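Local coordinates for protein Ika8 (Synthetic construct, PDB 6G6O) that is of unknown function but forms a computationally designed, symmetrical eight-bladed beta-propeller of WD40 repeats, at residues H54-T59 and G71-T76; A17-A22 and G31-T36. All blocks are in the same frame, centred on the assembly; numbering follows the deposited sequence.

Contact 1 of 2, residues H54-T59 and G71-T76; sequences HQSEVT and GAKDGT
His54 and Thr76 meet in the polar network of a WD40 repeat, a local version of the histidine, serine/threonine and aspartate arrangement known from this family. His54 ND1 donates to Thr76 OG1 at 2.7 Å, the hydroxyl lying 18° out of the imidazole plane, while NE2 at the other end of the ring binds Ser70. Both ring nitrogens are thereby engaged, which fixes the ring's rotation. Ala72 packs its methyl against the histidine, CB to CG 3.6 Å. Asp74 relays the network: chi1 of 57° swings its carboxylate back over the type I turn, where OD1 accepts both Thr76 OG1, at 2.9 Å, and Thr76 N, the latter closing an Asx turn. An alanine here would remove that double acceptor, and Thr76 would probably be set free to turn its hydroxyl away from His54. Ser56 CB lies 3.5 Å from Asp74 CG. At the hairpin's open end Thr59 N bonds Gly71 O at 2.9 Å, and Lys73 N makes a weak, bent bond to Glu57 O. Glu57 and Lys73 run alongside each other, with a long salt bridge from Glu57 OE2 to Lys73 NZ, 3.9 Å, and Glu57 OE1 against Lys73 CE, while Thr59 CG2 crosses the lysine chain at CD, 3.6 Å away. Beyond the hairpin, Thr59 OG1 bonds Ile98 O of the following blade, and Val58 packs on strands 18-24 and 37-41 of the preceding one.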
ATOM      1  N   HIS A  54      -5.687 -14.464  11.464  1.00 32.11           N
ATOM      2  CA  HIS A  54      -5.877 -13.753  12.715  1.00 23.33           C
ATOM      3  C   HIS A  54      -7.344 -13.799  13.115  1.00 24.85           C
ATOM      4  O   HIS A  54      -8.236 -13.970  12.280  1.00 26.48           O
ATOM      5  CB  HIS A  54      -5.417 -12.296  12.596  1.00 20.46           C
ATOM      6  CG  HIS A  54      -4.102 -12.126  11.897  1.00 18.12           C
ATOM      7  ND1 HIS A  54      -2.957 -11.733  12.555  1.00 18.20           N
ATOM      8  CD2 HIS A  54      -3.753 -12.283  10.598  1.00 20.92           C
ATOM      9  CE1 HIS A  54      -1.959 -11.660  11.693  1.00 18.59           C
ATOM     10  NE2 HIS A  54      -2.415 -11.991  10.499  1.00 18.73           N
ATOM     11  N   GLN A  55      -7.587 -13.640  14.412  1.00 27.82           N
ATOM     12  CA  GLN A  55      -8.943 -13.541  14.932  1.00 26.35           C
ATOM     13  C   GLN A  55      -9.547 -12.160  14.724  1.00 18.41           C
ATOM     14  O   GLN A  55     -10.588 -11.857  15.316  1.00 27.34           O
ATOM     15  CB  GLN A  55      -8.962 -13.903  16.419  1.00 23.14           C
ATOM     16  CG  GLN A  55      -8.457 -15.304  16.715  1.00 27.04           C
ATOM     17  CD  GLN A  55      -9.304 -16.374  16.059  1.00 28.16           C
ATOM     18  OE1 GLN A  55      -8.787 -17.291  15.421  1.00 30.56           O
ATOM     19  NE2 GLN A  55     -10.619 -16.262  16.212  1.00 35.70           N
ATOM     20  N   SER A  56      -8.918 -11.325  13.899  1.00 16.47           N
ATOM     21  CA  SER A  56      -9.378  -9.968  13.658  1.00 22.39           C
ATOM     22  C   SER A  56      -9.087  -9.603  12.211  1.00 13.79           C
ATOM     23  O   SER A  56      -8.301 -10.268  11.533  1.00 17.99           O
ATOM     24  CB  SER A  56      -8.708  -8.971  14.613  1.00 17.25           C
ATOM     25  OG  SER A  56      -9.440  -7.762  14.688  1.00 23.54           O
ATOM     26  N   GLU A  57      -9.722  -8.526  11.753  1.00 16.49           N
ATOM     27  CA  GLU A  57      -9.611  -8.089  10.365  1.00 15.05           C
ATOM     28  C   GLU A  57      -8.158  -7.932   9.941  1.00 25.65           C
ATOM     29  O   GLU A  57      -7.397  -7.185  10.561  1.00 31.22           O
ATOM     30  CB  GLU A  57     -10.354  -6.765  10.176  1.00 19.57           C
ATOM     31  CG  GLU A  57      -9.888  -5.978   8.959  1.00 18.90           C
ATOM     32  CD  GLU A  57     -10.569  -4.631   8.831  1.00 13.48           C
ATOM     33  OE1 GLU A  57     -11.497  -4.353   9.615  1.00 19.07           O
ATOM     34  OE2 GLU A  57     -10.167  -3.849   7.946  1.00 16.31           O
ATOM     35  N   VAL A  58      -7.779  -8.646   8.882  1.00 22.80           N
ATOM     36  CA  VAL A  58      -6.460  -8.472   8.283  1.00 16.49           C
ATOM     37  C   VAL A  58      -6.380  -7.072   7.696  1.00 24.39           C
ATOM     38  O   VAL A  58      -7.205  -6.686   6.861  1.00 19.68           O
ATOM     39  CB  VAL A  58      -6.199  -9.541   7.215  1.00 14.02           C
ATOM     40  CG1 VAL A  58      -4.781  -9.421   6.678  1.00 12.24           C
ATOM     41  CG2 VAL A  58      -6.448 -10.921   7.782  1.00 13.25           C
ATOM     42  N   THR A  59      -5.386  -6.296   8.131  1.00 18.52           N
ATOM     43  CA  THR A  59      -5.280  -4.907   7.716  1.00 12.48           C
ATOM     44  C   THR A  59      -4.133  -4.631   6.758  1.00 10.27           C
ATOM     45  O   THR A  59      -4.184  -3.629   6.039  1.00 14.37           O
ATOM     46  CB  THR A  59      -5.129  -3.991   8.942  1.00 17.50           C
ATOM     47  OG1 THR A  59      -4.030  -4.436   9.744  1.00 13.49           O
ATOM     48  CG2 THR A  59      -6.397  -4.011   9.779  1.00 13.84           C
ATOM     49  N   GLY A  71      -0.590  -8.301   9.308  1.00 17.18           N
ATOM     50  CA  GLY A  71      -1.043  -7.606  10.495  1.00 17.78           C
ATOM     51  C   GLY A  71      -2.554  -7.563  10.556  1.00 17.78           C
ATOM     52  O   GLY A  71      -3.218  -7.675   9.522  1.00 16.50           O
ATOM     53  N   ALA A  72      -3.116  -7.402  11.752  1.00 15.39           N
ATOM     54  CA  ALA A  72      -4.557  -7.455  11.936  1.00 14.67           C
ATOM     55  C   ALA A  72      -5.025  -6.248  12.740  1.00 18.01           C
ATOM     56  O   ALA A  72      -4.230  -5.399  13.156  1.00 24.11           O
ATOM     57  CB  ALA A  72      -4.979  -8.758  12.626  1.00 17.73           C
ATOM     58  N   LYS A  73      -6.339  -6.180  12.957  1.00 14.25           N
ATOM     59  CA  LYS A  73      -6.936  -5.092  13.718  1.00 20.52           C
ATOM     60  C   LYS A  73      -6.748  -5.253  15.221  1.00 16.82           C
ATOM     61  O   LYS A  73      -6.904  -4.274  15.958  1.00 15.91           O
ATOM     62  CB  LYS A  73      -8.428  -4.984  13.392  1.00 14.56           C
ATOM     63  CG  LYS A  73      -9.005  -3.583  13.509  1.00 21.18           C
ATOM     64  CD  LYS A  73      -8.688  -2.741  12.283  1.00 27.78           C
ATOM     65  CE  LYS A  73      -9.878  -1.884  11.877  1.00 25.66           C
ATOM     66  NZ  LYS A  73      -9.596  -1.068  10.663  1.00 27.90           N
ATOM     67  N   ASP A  74      -6.420  -6.453  15.693  1.00 16.86           N
ATOM     68  CA  ASP A  74      -6.182  -6.679  17.112  1.00 16.85           C
ATOM     69  C   ASP A  74      -4.733  -6.446  17.514  1.00 15.04           C
ATOM     70  O   ASP A  74      -4.392  -6.635  18.685  1.00 20.66           O
ATOM     71  CB  ASP A  74      -6.613  -8.098  17.511  1.00 18.19           C
ATOM     72  CG  ASP A  74      -5.914  -9.179  16.704  1.00 22.21           C
ATOM     73  OD1 ASP A  74      -5.057  -8.849  15.858  1.00 18.70           O
ATOM     74  OD2 ASP A  74      -6.225 -10.369  16.922  1.00 23.92           O
ATOM     75  N   GLY A  75      -3.876  -6.049  16.577  1.00 17.23           N
ATOM     76  CA  GLY A  75      -2.497  -5.735  16.876  1.00 12.66           C
ATOM     77  C   GLY A  75      -1.505  -6.845  16.623  1.00 15.93           C
ATOM     78  O   GLY A  75      -0.302  -6.623  16.794  1.00 14.13           O
ATOM     79  N   THR A  76      -1.961  -8.027  16.222  1.00 16.64           N
ATOM     80  CA  THR A  76      -1.042  -9.124  15.961  1.00 12.55           C
ATOM     81  C   THR A  76      -0.307  -8.903  14.647  1.00 17.77           C
ATOM     82  O   THR A  76      -0.863  -8.371  13.684  1.00 21.65           O
ATOM     83  CB  THR A  76      -1.792 -10.454  15.921  1.00 20.38           C
ATOM     84  OG1 THR A  76      -2.832 -10.392  14.937  1.00 20.94           O
ATOM     85  CG2 THR A  76      -2.401 -10.763  17.279  1.00 19.80           C
TER
HETATM   86  O   HOH W   1      -5.352 -12.389  15.846  1.00 22.08           O

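Contact 2 of 2, residues A17-A22 and G31-T36; sequences AITALA and GAADGT
Thr19 leans over the beginning of the segment 31-36 and can be followed outward from its CB, which sits 4.3 Å from Gly31 O. At CB the side chain forks. The methyl branch, CG2, is anti to the carbonyl carbon and passes over the start of the turn, where it meets Ala33 CB at 3.9 Å and Ala33 N at 3.8 Å. The hydroxyl branch, held between the backbone N and the carbonyl carbon (chi1 57°), lies near the Ala32 carbonyl carbon and Gly31 O, but its position is doubtful because the atom is modelled too close to another outside this hairpin. Under this fork the backbone forms a classic beta bulge in the hairpin of strands 18-24 and 27-32, the first two strands of a four-stranded propeller blade. Gly31 O serves both bulge residues: Thr19 N reaches it at 2.9 Å, whereas Ala20 N makes a weak bond at 3.3 Å. One step further along, Gly31 N returns a bond to Ala20 O of 2.9 Å that is nearly straight, with an angle of 175° at the hydrogen. On the turn side of the bulge, Ala33 N points at Ala17 O from 2.9 Å, almost in line with the carbonyl bond, and Ala32 presses both its CA and its methyl against that same oxygen. Past this point the chain turns away from the segment 17-22 through a type I turn, Ala32 to Gly35, where Asp34 OD1 accepts Thr36 N in an Asx turn. The hydroxyl of Thr36 is in turn bonded to His14, and Ile18 O takes a bond from Thr299 of the adjoining blade, which includes strand 298-303.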
ATOM      1  N   ALA A  17     -15.298  -8.541   3.208  1.00 19.06           N
ATOM      2  CA  ALA A  17     -14.594  -7.555   2.399  1.00 16.22           C
ATOM      3  C   ALA A  17     -13.101  -7.844   2.343  1.00 13.70           C
ATOM      4  O   ALA A  17     -12.494  -8.258   3.333  1.00 16.23           O
ATOM      5  CB  ALA A  17     -14.829  -6.150   2.960  1.00 15.35           C
ATOM      6  N   ILE A  18     -12.514  -7.635   1.170  1.00 12.27           N
ATOM      7  CA  ILE A  18     -11.068  -7.749   1.008  1.00 17.45           C
ATOM      8  C   ILE A  18     -10.432  -6.505   1.610  1.00 12.27           C
ATOM      9  O   ILE A  18     -10.772  -5.377   1.237  1.00 14.30           O
ATOM     10  CB  ILE A  18     -10.680  -7.912  -0.467  1.00 13.36           C
ATOM     11  CG1 ILE A  18     -11.378  -9.127  -1.076  1.00  9.23           C
ATOM     12  CG2 ILE A  18      -9.169  -8.051  -0.606  1.00 15.23           C
ATOM     13  CD1 ILE A  18     -11.045 -10.420  -0.391  1.00  9.18           C
ATOM     14  N   THR A  19      -9.514  -6.707   2.552  1.00 20.29           N
ATOM     15  CA  THR A  19      -8.864  -5.605   3.240  1.00 16.64           C
ATOM     16  C   THR A  19      -7.359  -5.558   3.031  1.00 14.41           C
ATOM     17  O   THR A  19      -6.731  -4.569   3.426  1.00 24.25           O
ATOM     18  CB  THR A  19      -9.156  -5.671   4.746  1.00 11.32           C
ATOM     19  OG1 THR A  19      -8.725  -6.936   5.260  1.00 16.30           O
ATOM     20  CG2 THR A  19     -10.641  -5.509   5.012  1.00 13.42           C
ATOM     21  N   ALA A  20      -6.764  -6.580   2.421  1.00 15.92           N
ATOM     22  CA  ALA A  20      -5.331  -6.596   2.168  1.00 11.63           C
ATOM     23  C   ALA A  20      -5.057  -7.534   1.004  1.00 11.30           C
ATOM     24  O   ALA A  20      -5.717  -8.566   0.865  1.00 16.78           O
ATOM     25  CB  ALA A  20      -4.550  -7.036   3.410  1.00 14.49           C
ATOM     26  N   LEU A  21      -4.079  -7.173   0.177  1.00 16.29           N
ATOM     27  CA  LEU A  21      -3.786  -7.930  -1.033  1.00 17.04           C
ATOM     28  C   LEU A  21      -2.295  -7.859  -1.320  1.00 13.97           C
ATOM     29  O   LEU A  21      -1.710  -6.773  -1.306  1.00 23.07           O
ATOM     30  CB  LEU A  21      -4.586  -7.386  -2.223  1.00 23.94           C
ATOM     31  CG  LEU A  21      -4.644  -8.202  -3.516  1.00 20.78           C
ATOM     32  CD1 LEU A  21      -5.326  -9.541  -3.286  1.00 18.81           C
ATOM     33  CD2 LEU A  21      -5.361  -7.413  -4.598  1.00 12.97           C
ATOM     34  N   ALA A  22      -1.692  -9.016  -1.580  1.00 18.18           N
ATOM     35  CA  ALA A  22      -0.282  -9.105  -1.929  1.00 18.47           C
ATOM     36  C   ALA A  22      -0.124 -10.083  -3.084  1.00 15.94           C
ATOM     37  O   ALA A  22      -0.864 -11.064  -3.189  1.00 18.83           O
ATOM     38  CB  ALA A  22       0.568  -9.545  -0.733  1.00 14.51           C
ATOM     39  N   GLY A  31      -6.322 -11.058   2.289  1.00 18.61           N
ATOM     40  CA  GLY A  31      -6.858 -11.026   3.634  1.00  9.74           C
ATOM     41  C   GLY A  31      -8.207 -10.334   3.640  1.00  9.54           C
ATOM     42  O   GLY A  31      -8.457  -9.425   2.850  1.00 14.57           O
ATOM     43  N   ALA A  32      -9.076 -10.774   4.542  1.00 14.35           N
ATOM     44  CA  ALA A  32     -10.440 -10.279   4.608  1.00 16.59           C
ATOM     45  C   ALA A  32     -10.728  -9.698   5.987  1.00 16.67           C
ATOM     46  O   ALA A  32      -9.975  -9.893   6.945  1.00 17.88           O
ATOM     47  CB  ALA A  32     -11.445 -11.388   4.275  1.00 21.43           C
ATOM     48  N   ALA A  33     -11.850  -8.979   6.077  1.00 16.27           N
ATOM     49  CA  ALA A  33     -12.217  -8.306   7.316  1.00 12.78           C
ATOM     50  C   ALA A  33     -12.601  -9.277   8.424  1.00 18.59           C
ATOM     51  O   ALA A  33     -12.680  -8.866   9.586  1.00 18.53           O
ATOM     52  CB  ALA A  33     -13.363  -7.329   7.060  1.00 16.72           C
ATOM     53  N   ASP A  34     -12.849 -10.544   8.102  1.00 23.87           N
ATOM     54  CA  ASP A  34     -13.168 -11.537   9.117  1.00 21.36           C
ATOM     55  C   ASP A  34     -11.930 -12.239   9.662  1.00 17.10           C
ATOM     56  O   ASP A  34     -12.060 -13.178  10.453  1.00 19.95           O
ATOM     57  CB  ASP A  34     -14.161 -12.567   8.565  1.00 21.16           C
ATOM     58  CG  ASP A  34     -13.675 -13.241   7.294  1.00 21.44           C
ATOM     59  OD1 ASP A  34     -12.501 -13.058   6.914  1.00 20.97           O
ATOM     60  OD2 ASP A  34     -14.479 -13.963   6.670  1.00 23.24           O
ATOM     61  N   GLY A  35     -10.737 -11.801   9.262  1.00 18.88           N
ATOM     62  CA  GLY A  35      -9.503 -12.403   9.710  1.00 19.75           C
ATOM     63  C   GLY A  35      -8.969 -13.507   8.829  1.00 18.71           C
ATOM     64  O   GLY A  35      -7.861 -13.995   9.078  1.00 20.19           O
ATOM     65  N   THR A  36      -9.714 -13.909   7.803  1.00 27.61           N
ATOM     66  CA  THR A  36      -9.315 -15.028   6.964  1.00 19.28           C
ATOM     67  C   THR A  36      -8.260 -14.593   5.955  1.00 17.98           C
ATOM     68  O   THR A  36      -8.388 -13.542   5.320  1.00 22.46           O
ATOM     69  CB  THR A  36     -10.531 -15.606   6.238  1.00 17.72           C
ATOM     70  OG1 THR A  36     -11.181 -14.570   5.491  1.00 19.81           O
ATOM     71  CG2 THR A  36     -11.516 -16.191   7.239  1.00 16.05           C
TER

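Contacts 1 and 2 close equivalent hairpins in successive blades, each between the first two strands of its blade. Contact 1 reaches the surface with exposed Gln55 and Lys73; no touching residue of contact 2 is exposed, and its centre lies nearer the middle of the chain, about 13 Å against 16 Å, centre to centre. The histidine–threonine bond recurs in the first blade through His14, just outside 17-22, which partly explains why contact 1 buries 467 Å² and contact 2 only 259 Å². The real chemical difference is charged Glu57 and Lys73 against Ala17 and Ala33. Val58 N probably bonds Ala32 O, stitching blade to blade, while Glu57 packs on Ala33 and Thr19.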